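PDB 7A9X: RNA-binding protein RMD9, mitochondrial from Saccharomyces cerevisiae S288C, which binds a twelve-nucleotide element in the 3'-UTRs of mitochondrial mRNAs and takes part in the processing or stability of these transcripts. Local coordinates for residues H287-I291 with F303-I307. Residues are numbered along the deposited sequence; the frame is centred on the assembly and turned at random.
Sequences HLSFI and FFDKI
F303 meets F290 in an offset stack, an example of two helices of a hairpin packed against each other through aromatic side chains. Their ring centroids lie 4.3 Å apart. The planes are only 10° from parallel. F290 CB also sits over the same F303 ring, a CH-pi contact 3.8 Å from the F303 ring centroid. Beside the stack, I291 lays CG1 against F303 CB at 3.6 Å and carries CD1 on to I307 CD1, also 3.6 Å away, while L288 CD2 touches that same I307 methyl more loosely. L265 of helix 261-270 packs on both F290 and F303, linking the stack to the repeat assigned before it. Helices 281-292 and 297-308, both in the segment assigned as PPR4, cross at a steep angle here.

Toward the polar side, H287 holds CG anti to its own backbone nitrogen (chi1 -170°), which sends the imidazole across to the second helix. F303 turns its edge onto the imidazole face, with CD2 above the centre, in a T-shaped pair whose planes meet at 81°. In its own ring plane H287 NE2 donates a nearly straight hydrogen bond to F303 O, 2.8 Å long, although the nitrogen stands tilted from the carbonyl plane. K306 CB lies at the imidazole edge, and ND1 of H287 is hydrogen-bonded to the hydroxyl of Y314. Replacing H287 with a leucine would probably leave both F303 O and the Y314 hydroxyl without this partner and cost the F303 edge its aromatic face. One buried imidazole thus serves aromatic packing and a hydrogen bond to the facing backbone together, and its two engaged nitrogens are likely to fix the rotation of the ring.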
# COMPACT_ATOMS: atom_id res chain seq x y z
N HIS A 287 5.02 6.40 19.12
CA HIS A 287 4.55 5.14 19.69
C HIS A 287 4.59 4.02 18.65
O HIS A 287 5.14 2.94 18.90
CB HIS A 287 3.14 5.31 20.25
CG HIS A 287 2.66 4.15 21.07
ND1 HIS A 287 2.15 4.29 22.34
CD2 HIS A 287 2.60 2.82 20.79
CE1 HIS A 287 1.80 3.11 22.81
NE2 HIS A 287 2.06 2.20 21.89
N LEU A 288 4.02 4.27 17.47
CA LEU A 288 4.06 3.27 16.41
C LEU A 288 5.48 2.96 15.97
O LEU A 288 5.78 1.83 15.57
CB LEU A 288 3.22 3.73 15.21
CG LEU A 288 1.71 3.83 15.43
CD1 LEU A 288 1.03 4.36 14.17
CD2 LEU A 288 1.13 2.48 15.83
N SER A 289 6.38 3.95 16.05
CA SER A 289 7.78 3.70 15.71
C SER A 289 8.41 2.69 16.66
O SER A 289 9.21 1.85 16.24
CB SER A 289 8.56 5.01 15.70
OG SER A 289 9.89 4.81 15.26
N PHE A 290 8.06 2.76 17.95
CA PHE A 290 8.57 1.77 18.90
C PHE A 290 8.10 0.36 18.54
O PHE A 290 8.80 -0.62 18.83
CB PHE A 290 8.14 2.11 20.33
CG PHE A 290 8.97 3.17 20.98
CD1 PHE A 290 10.24 2.88 21.46
CD2 PHE A 290 8.48 4.45 21.14
CE1 PHE A 290 11.01 3.85 22.07
CE2 PHE A 290 9.24 5.43 21.75
CZ PHE A 290 10.51 5.13 22.22
N ILE A 291 6.93 0.24 17.92
CA ILE A 291 6.37 -1.07 17.61
C ILE A 291 7.00 -1.63 16.34
O ILE A 291 7.44 -2.79 16.32
CB ILE A 291 4.84 -0.97 17.48
CG1 ILE A 291 4.23 -0.52 18.81
CG2 ILE A 291 4.25 -2.30 17.02
CD1 ILE A 291 2.73 -0.37 18.75
N PHE A 303 4.99 -1.82 23.79
CA PHE A 303 4.22 -0.74 23.18
C PHE A 303 3.03 -1.28 22.39
O PHE A 303 2.00 -0.61 22.30
CB PHE A 303 5.12 0.11 22.29
CG PHE A 303 5.83 1.21 23.02
CD1 PHE A 303 7.00 0.95 23.72
CD2 PHE A 303 5.32 2.50 23.01
CE1 PHE A 303 7.65 1.96 24.40
CE2 PHE A 303 5.97 3.51 23.69
CZ PHE A 303 7.13 3.25 24.39
N PHE A 304 3.17 -2.47 21.81
CA PHE A 304 2.04 -3.08 21.11
C PHE A 304 0.92 -3.43 22.09
O PHE A 304 -0.26 -3.25 21.77
CB PHE A 304 2.51 -4.33 20.35
CG PHE A 304 1.40 -5.13 19.74
CD1 PHE A 304 0.87 -4.78 18.50
CD2 PHE A 304 0.88 -6.24 20.39
CE1 PHE A 304 -0.15 -5.51 17.94
CE2 PHE A 304 -0.14 -6.98 19.83
CZ PHE A 304 -0.66 -6.62 18.60
N ASP A 305 1.28 -3.94 23.27
CA ASP A 305 0.27 -4.24 24.28
C ASP A 305 -0.38 -2.97 24.82
O ASP A 305 -1.55 -3.00 25.21
CB ASP A 305 0.89 -5.04 25.42
CG ASP A 305 1.45 -6.38 24.97
OD1 ASP A 305 0.90 -6.97 24.02
OD2 ASP A 305 2.45 -6.84 25.56
N LYS A 306 0.36 -1.86 24.85
CA LYS A 306 -0.21 -0.60 25.31
C LYS A 306 -1.35 -0.14 24.42
O LYS A 306 -2.25 0.56 24.90
CB LYS A 306 0.88 0.47 25.38
CG LYS A 306 1.91 0.20 26.47
CD LYS A 306 2.95 1.30 26.57
CE LYS A 306 3.87 1.07 27.76
NZ LYS A 306 4.86 2.17 27.93
N ILE A 307 -1.35 -0.51 23.14
CA ILE A 307 -2.50 -0.23 22.28
C ILE A 307 -3.60 -1.26 22.51
O ILE A 307 -4.78 -0.90 22.60
CB ILE A 307 -2.06 -0.19 20.81
CG1 ILE A 307 -0.98 0.86 20.60
CG2 ILE A 307 -3.25 0.08 19.90
CD1 ILE A 307 -0.54 1.01 19.16